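Local coordinates for probable amidase (Thermus thermophilus, PDB 2DC0), which is a probable member of the amidase family of enzymes, built around one large mixed beta-sheet flanked by helices, with its own role not established, at residues 74-79 with 162-167; 85-90 with 306-311; 89-94 with 295-300. All blocks are in the same frame, centred on the assembly; numbering follows the deposited sequence.

Contact 1. Residues 74-79 with 162-167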
# COMPACT_ATOMS: atom_id res chain seq x y z
N ASP A 74 27.44 -6.05 3.23
CA ASP A 74 28.03 -6.48 1.96
C ASP A 74 27.15 -6.75 0.74
O ASP A 74 27.45 -7.64 -0.05
CB ASP A 74 28.96 -7.68 2.18
CG ASP A 74 30.02 -7.80 1.08
OD1 ASP A 74 30.44 -6.74 0.56
OD2 ASP A 74 30.44 -8.93 0.75
N LEU A 75 26.06 -5.99 0.58
CA LEU A 75 25.22 -6.13 -0.60
C LEU A 75 25.19 -4.78 -1.30
O LEU A 75 24.64 -4.64 -2.39
CB LEU A 75 23.80 -6.59 -0.24
CG LEU A 75 22.93 -5.81 0.77
CD1 LEU A 75 22.45 -4.50 0.17
CD2 LEU A 75 21.74 -6.70 1.14
N PHE A 76 25.78 -3.78 -0.64
CA PHE A 76 25.88 -2.41 -1.16
C PHE A 76 27.30 -2.24 -1.72
O PHE A 76 28.29 -2.37 -0.99
CB PHE A 76 25.71 -1.38 -0.03
CG PHE A 76 24.30 -1.21 0.46
CD1 PHE A 76 23.35 -0.54 -0.31
CD2 PHE A 76 23.94 -1.66 1.72
CE1 PHE A 76 22.05 -0.33 0.18
CE2 PHE A 76 22.65 -1.46 2.22
CZ PHE A 76 21.70 -0.79 1.45
N PRO A 77 27.43 -1.94 -3.02
CA PRO A 77 28.78 -1.76 -3.55
C PRO A 77 29.44 -0.53 -2.94
O PRO A 77 28.80 0.50 -2.74
CB PRO A 77 28.53 -1.61 -5.05
CG PRO A 77 27.34 -2.51 -5.26
CD PRO A 77 26.45 -2.12 -4.11
N VAL A 78 30.72 -0.64 -2.62
CA VAL A 78 31.47 0.47 -2.06
C VAL A 78 32.76 0.58 -2.87
O VAL A 78 33.40 -0.43 -3.16
CB VAL A 78 31.82 0.21 -0.56
CG1 VAL A 78 32.76 1.29 -0.04
CG2 VAL A 78 30.55 0.19 0.28
N LYS A 79 33.13 1.80 -3.24
CA LYS A 79 34.35 2.00 -4.03
C LYS A 79 35.57 1.41 -3.35
O LYS A 79 35.78 1.61 -2.15
CB LYS A 79 34.59 3.49 -4.27
CG LYS A 79 33.54 4.18 -5.12
CD LYS A 79 33.97 5.61 -5.43
CE LYS A 79 33.02 6.27 -6.42
NZ LYS A 79 33.49 7.63 -6.81
N ALA A 162 28.38 3.40 13.29
CA ALA A 162 27.07 3.09 12.76
C ALA A 162 27.25 2.21 11.54
O ALA A 162 28.37 2.01 11.07
CB ALA A 162 26.32 4.36 12.37
N SER A 163 26.15 1.69 11.01
CA SER A 163 26.24 0.84 9.84
C SER A 163 25.00 0.95 8.97
O SER A 163 23.93 1.40 9.42
CB SER A 163 26.45 -0.61 10.27
OG SER A 163 26.76 -1.42 9.15
N LEU A 164 25.15 0.56 7.70
CA LEU A 164 24.05 0.60 6.74
C LEU A 164 23.68 -0.84 6.37
O LEU A 164 24.53 -1.62 5.97
CB LEU A 164 24.47 1.35 5.48
CG LEU A 164 23.49 1.31 4.30
CD1 LEU A 164 22.19 2.00 4.67
CD2 LEU A 164 24.12 1.98 3.08
N GLY A 165 22.40 -1.18 6.51
CA GLY A 165 21.95 -2.52 6.18
C GLY A 165 20.62 -2.47 5.46
O GLY A 165 20.20 -1.39 5.03
N THR A 166 19.96 -3.61 5.30
CA THR A 166 18.66 -3.65 4.64
C THR A 166 17.66 -4.45 5.48
O THR A 166 18.05 -5.20 6.37
CB THR A 166 18.70 -4.27 3.22
OG1 THR A 166 19.17 -5.63 3.28
CG2 THR A 166 19.61 -3.45 2.30
N ASP A 167 16.38 -4.26 5.20
CA ASP A 167 15.33 -4.95 5.93
C ASP A 167 14.21 -5.26 4.94
O ASP A 167 13.60 -4.35 4.37
CB ASP A 167 14.82 -4.05 7.06
CG ASP A 167 13.81 -4.74 7.96
OD1 ASP A 167 12.83 -5.31 7.45
OD2 ASP A 167 14.00 -4.71 9.20
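Leu75 and Thr166 meet tip to tip, CD2 of the leucine lying 3.5 Å from OG1 of the threonine. CG of Leu75 sits between its own backbone N and carbonyl carbon (chi1 56°), which folds the other methyl, CD1, back over the centre of the neighbouring Phe76 ring, 3.5 Å above its plane. Phe76 comes next and carries most of the contact. Leu164 covers its opposite face: Leu164 CD2 stands 3.8 Å from the Phe76 ring centroid, only 11° off the normal, in a CH-pi contact, and the two side chains cross at about a right angle. Near the ring plane the edge meets backbone, with Phe76 CE2 3.7 Å from Gly165 O. Past the far end of the ring slides Thr166, whose CG2 comes to 3.5 Å from Phe76 CZ. OG1 of Thr166 is hydrogen-bonded to Lys73 NZ, at the end of strand 69-73, while helix 99-106 packs on Phe76 through Val101 and on Leu164 through Ala100 and Leu104. The loop leaving strand 69-73 is thus laid on adjacent strand 163-166 mainly by apolar side-chain packing: a methyl lies on each face of the phenyl ring and a carbonyl at its edge, which probably restricts its rotation.

Contact 2. Residues 85-90 with 306-311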
# COMPACT_ATOMS: atom_id res chain seq x y z
N ALA A 85 28.06 -10.43 -0.97
CA ALA A 85 26.71 -10.76 -0.50
C ALA A 85 26.62 -12.06 0.30
O ALA A 85 25.58 -12.74 0.29
CB ALA A 85 25.76 -10.82 -1.70
N GLY A 86 27.71 -12.40 0.98
CA GLY A 86 27.75 -13.59 1.80
C GLY A 86 27.52 -14.89 1.06
O GLY A 86 27.11 -15.89 1.66
N THR A 87 27.81 -14.90 -0.24
CA THR A 87 27.60 -16.11 -1.04
C THR A 87 28.82 -16.45 -1.90
O THR A 87 29.74 -15.64 -2.03
CB THR A 87 26.38 -15.94 -1.98
OG1 THR A 87 26.12 -17.17 -2.65
CG2 THR A 87 26.66 -14.85 -3.02
N LYS A 88 28.82 -17.65 -2.47
CA LYS A 88 29.90 -18.08 -3.35
C LYS A 88 29.39 -18.10 -4.79
O LYS A 88 30.17 -18.29 -5.72
CB LYS A 88 30.39 -19.48 -2.95
CG LYS A 88 31.52 -19.47 -1.93
CD LYS A 88 32.81 -18.95 -2.56
CE LYS A 88 33.89 -18.66 -1.52
NZ LYS A 88 33.59 -17.43 -0.72
N ALA A 89 28.09 -17.91 -4.96
CA ALA A 89 27.49 -17.91 -6.28
C ALA A 89 27.72 -16.58 -7.00
O ALA A 89 27.97 -15.55 -6.37
CB ALA A 89 26.00 -18.18 -6.18
N PRO A 90 27.65 -16.60 -8.34
CA PRO A 90 27.85 -15.35 -9.08
C PRO A 90 26.67 -14.41 -8.81
O PRO A 90 25.55 -14.86 -8.56
CB PRO A 90 27.90 -15.82 -10.53
CG PRO A 90 27.01 -17.03 -10.53
CD PRO A 90 27.44 -17.73 -9.25
N GLU A 306 25.56 -24.74 -6.68
CA GLU A 306 26.44 -25.13 -5.58
C GLU A 306 27.06 -23.91 -4.89
O GLU A 306 27.70 -24.04 -3.85
CB GLU A 306 27.54 -26.07 -6.07
CG GLU A 306 28.56 -25.45 -7.03
CD GLU A 306 27.97 -25.14 -8.40
OE1 GLU A 306 27.17 -25.94 -8.91
OE2 GLU A 306 28.33 -24.09 -8.97
N GLY A 307 26.88 -22.74 -5.49
CA GLY A 307 27.42 -21.53 -4.91
C GLY A 307 26.55 -21.04 -3.77
O GLY A 307 26.97 -20.17 -2.99
N PHE A 308 25.34 -21.58 -3.67
CA PHE A 308 24.40 -21.22 -2.62
C PHE A 308 24.39 -22.31 -1.55
O PHE A 308 24.56 -23.49 -1.86
CB PHE A 308 22.97 -21.09 -3.18
CG PHE A 308 22.79 -19.95 -4.14
CD1 PHE A 308 22.84 -18.63 -3.70
CD2 PHE A 308 22.56 -20.19 -5.50
CE1 PHE A 308 22.65 -17.57 -4.58
CE2 PHE A 308 22.37 -19.14 -6.39
CZ PHE A 308 22.41 -17.82 -5.93
N SER A 309 24.19 -21.92 -0.30
CA SER A 309 24.13 -22.90 0.79
C SER A 309 22.82 -23.68 0.66
O SER A 309 21.89 -23.22 -0.01
CB SER A 309 24.17 -22.18 2.14
OG SER A 309 23.04 -21.32 2.29
N PRO A 310 22.73 -24.87 1.28
CA PRO A 310 21.50 -25.67 1.19
C PRO A 310 20.24 -24.90 1.58
O PRO A 310 19.25 -24.90 0.85
CB PRO A 310 21.79 -26.84 2.13
CG PRO A 310 23.27 -27.03 1.96
CD PRO A 310 23.80 -25.61 1.97
N GLN A 311 20.27 -24.23 2.74
CA GLN A 311 19.14 -23.45 3.24
C GLN A 311 18.69 -22.42 2.22
O GLN A 311 17.51 -22.37 1.85
CB GLN A 311 19.52 -22.72 4.54
CG GLN A 311 18.35 -22.00 5.24
CD GLN A 311 18.76 -20.67 5.89
OE1 GLN A 311 18.30 -20.32 6.99
NE2 GLN A 311 19.61 -19.91 5.20
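Ala89 sets its methyl squarely on the ring of Phe308: Ala89 CB lies 3.6 Å from the centroid, 13° off the ring normal, a CH-pi contact over the middle of the face. Beside it the backbones touch almost directly. CA of Ala89 is 3.9 Å from CA of Gly307, an approach possible because the glycine turns no side chain into the gap. The one clear hydrogen bond between the segments runs from Lys88 N to Gly307 O (3.2 Å), in the carbonyl plane though somewhat bent. CB of Lys88 also rests against Gly307 O at 3.5 Å, while the rest of its chain leads away. The next layer explains how these groups are presented. Thr87 OG1, anti to the backbone N (chi1 -174°), accepts a nearly straight bond from Ala89 N (3.1 Å, 170°), closing an ST turn that shapes the loop just where Ala89 faces the aromatic ring. Thr87 OG1 also passes Phe308 CD1 at 3.7 Å. Farther out, Glu119 spans the two segments: OE2 bonds Thr87 OG1 and OE1 bonds the hydroxyl of Ser309, the N-cap of helix 310-321. Phe308 also touches Ala300 and Leu301 of helix 298-303. The chemistry is therefore divided between a small methyl-on-ring core and a polar network in which one carboxylate grips both partners, so the loop is tied to the start of the helix through a shared carboxylate as well as by the direct bond.

Contact 3. Residues 89-94 with 295-300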
# COMPACT_ATOMS: atom_id res chain seq x y z
N ALA A 89 28.09 -17.91 -4.96
CA ALA A 89 27.49 -17.91 -6.28
C ALA A 89 27.72 -16.58 -7.00
O ALA A 89 27.97 -15.55 -6.37
CB ALA A 89 26.00 -18.18 -6.18
N PRO A 90 27.65 -16.60 -8.34
CA PRO A 90 27.85 -15.35 -9.08
C PRO A 90 26.67 -14.41 -8.81
O PRO A 90 25.55 -14.86 -8.56
CB PRO A 90 27.90 -15.82 -10.53
CG PRO A 90 27.01 -17.03 -10.53
CD PRO A 90 27.44 -17.73 -9.25
N LEU A 91 26.92 -13.11 -8.84
CA LEU A 91 25.87 -12.13 -8.60
C LEU A 91 25.52 -11.35 -9.86
O LEU A 91 26.33 -11.26 -10.79
CB LEU A 91 26.32 -11.14 -7.51
CG LEU A 91 26.67 -11.75 -6.14
CD1 LEU A 91 27.19 -10.66 -5.22
CD2 LEU A 91 25.44 -12.42 -5.55
N PRO A 92 24.30 -10.80 -9.93
CA PRO A 92 23.89 -10.03 -11.11
C PRO A 92 24.81 -8.82 -11.19
O PRO A 92 25.49 -8.49 -10.22
CB PRO A 92 22.45 -9.63 -10.79
CG PRO A 92 21.98 -10.72 -9.88
CD PRO A 92 23.18 -10.94 -8.98
N PRO A 93 24.84 -8.14 -12.34
CA PRO A 93 25.69 -6.96 -12.52
C PRO A 93 25.31 -5.81 -11.58
O PRO A 93 24.13 -5.47 -11.43
CB PRO A 93 25.49 -6.60 -13.99
CG PRO A 93 24.08 -7.03 -14.24
CD PRO A 93 24.02 -8.37 -13.55
N LEU A 94 26.31 -5.22 -10.94
CA LEU A 94 26.09 -4.11 -10.03
C LEU A 94 27.08 -3.00 -10.31
O LEU A 94 28.17 -3.25 -10.82
CB LEU A 94 26.26 -4.58 -8.58
CG LEU A 94 25.23 -5.58 -8.06
CD1 LEU A 94 25.72 -6.19 -6.76
CD2 LEU A 94 23.89 -4.87 -7.86
N ARG A 295 13.81 -14.91 -8.93
CA ARG A 295 13.99 -14.37 -10.27
C ARG A 295 15.26 -13.52 -10.36
O ARG A 295 15.82 -13.35 -11.44
CB ARG A 295 12.75 -13.59 -10.70
CG ARG A 295 11.45 -14.43 -10.66
CD ARG A 295 11.65 -15.73 -11.45
NE ARG A 295 10.50 -16.64 -11.49
CZ ARG A 295 9.99 -17.28 -10.45
NH1 ARG A 295 10.49 -17.11 -9.23
NH2 ARG A 295 9.00 -18.15 -10.62
N ILE A 296 15.72 -13.00 -9.23
CA ILE A 296 16.94 -12.21 -9.22
C ILE A 296 18.15 -13.13 -9.43
O ILE A 296 19.05 -12.81 -10.19
CB ILE A 296 17.15 -11.49 -7.89
CG1 ILE A 296 16.07 -10.43 -7.70
CG2 ILE A 296 18.56 -10.89 -7.83
CD1 ILE A 296 16.03 -9.27 -8.73
N HIS A 297 18.14 -14.26 -8.75
CA HIS A 297 19.24 -15.22 -8.80
C HIS A 297 18.95 -16.43 -9.68
O HIS A 297 19.61 -17.46 -9.56
CB HIS A 297 19.56 -15.69 -7.39
CG HIS A 297 19.93 -14.57 -6.46
ND1 HIS A 297 21.18 -14.01 -6.43
CD2 HIS A 297 19.18 -13.87 -5.57
CE1 HIS A 297 21.20 -13.01 -5.56
NE2 HIS A 297 20.00 -12.91 -5.03
N GLU A 298 17.98 -16.29 -10.57
CA GLU A 298 17.59 -17.38 -11.45
C GLU A 298 18.73 -17.95 -12.30
O GLU A 298 18.90 -19.17 -12.39
CB GLU A 298 16.44 -16.92 -12.35
CG GLU A 298 15.95 -17.97 -13.31
CD GLU A 298 14.58 -17.65 -13.86
OE1 GLU A 298 14.33 -16.47 -14.20
OE2 GLU A 298 13.75 -18.57 -13.95
N LYS A 299 19.51 -17.07 -12.92
CA LYS A 299 20.63 -17.51 -13.75
C LYS A 299 21.66 -18.27 -12.92
O LYS A 299 22.05 -19.39 -13.27
CB LYS A 299 21.27 -16.29 -14.43
CG LYS A 299 22.37 -16.63 -15.41
CD LYS A 299 22.85 -15.37 -16.14
CE LYS A 299 23.87 -15.70 -17.21
NZ LYS A 299 25.11 -16.32 -16.64
N ALA A 300 22.11 -17.66 -11.83
CA ALA A 300 23.11 -18.30 -10.97
C ALA A 300 22.61 -19.63 -10.40
O ALA A 300 23.39 -20.58 -10.25
CB ALA A 300 23.50 -17.36 -9.83
O HOH W 1 22.85 -14.10 -8.73
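Apolar packing begins with Pro90 and Ala300, whose CG and CB approach to 3.6 Å; the same Ala300 CB also lies 3.5 Å from Pro90 O, so that ring and carbonyl of one proline both bear on it. A second proline repeats the theme two residues on. Pro92 crosses Ile296 at about a right angle, Pro92 CG meeting Ile296 CG2 at 4.0 Å and coming nearer still, 3.6 Å, to the backbone oxygen of Ile296. With that CG2 anti to its backbone N, the isoleucine also lays the methyl on one face of the adjacent His297 ring, 3.7 Å above the plane and toward the rim. Leu91 is the looser aliphatic partner: its CD2 stands near the plane of the imidazole, 4.3 Å from His297 CE1. The polar part of the contact runs through water. One molecule donates to Pro90 O at 2.8 Å and is also hydrogen-bonded to His297 ND1, again at 2.8 Å. This bridge gives both the loop carbonyl and the imidazole nitrogen a partner, and ties them where they do not bond directly; it should also help to fix the rotation of the ring. On the far flank, Arg295 packs on Arg328 of the second subunit. His297 stands at a break in the helical chain, the first residue past helix 281-296 and the N-cap of helix 298-303. Pro92 also touches Leu197 of another loop. The proline-rich loop that connects strand 69-73 with helix 99-106 thus packs across the junction of helices 281-296 and 298-303, one proline on each helix.

All three contacts use the one long loop between strand 69-73 and helix 99-106, followed from the sheet to the surface. Contact 1 is fully buried, the nearest of the three to the centre of the fold, and joins the loop to a sheet strand by apolar packing. Contacts 2 and 3 lie farther out, their centres about 10 Å apart; they share Ala89 and Pro90 and hold successive parts of the same helical region. Contact 2, still mostly buried, adds one direct backbone hydrogen bond and a bridging carboxylate, whereas the more open contact 3 uses prolines and water. Phe308 of contact 2 packs on His297 and Ala300 of contact 3, and a probable backbone hydrogen bond, Ala85 N to Asp74 O, connects contact 1 to contact 2.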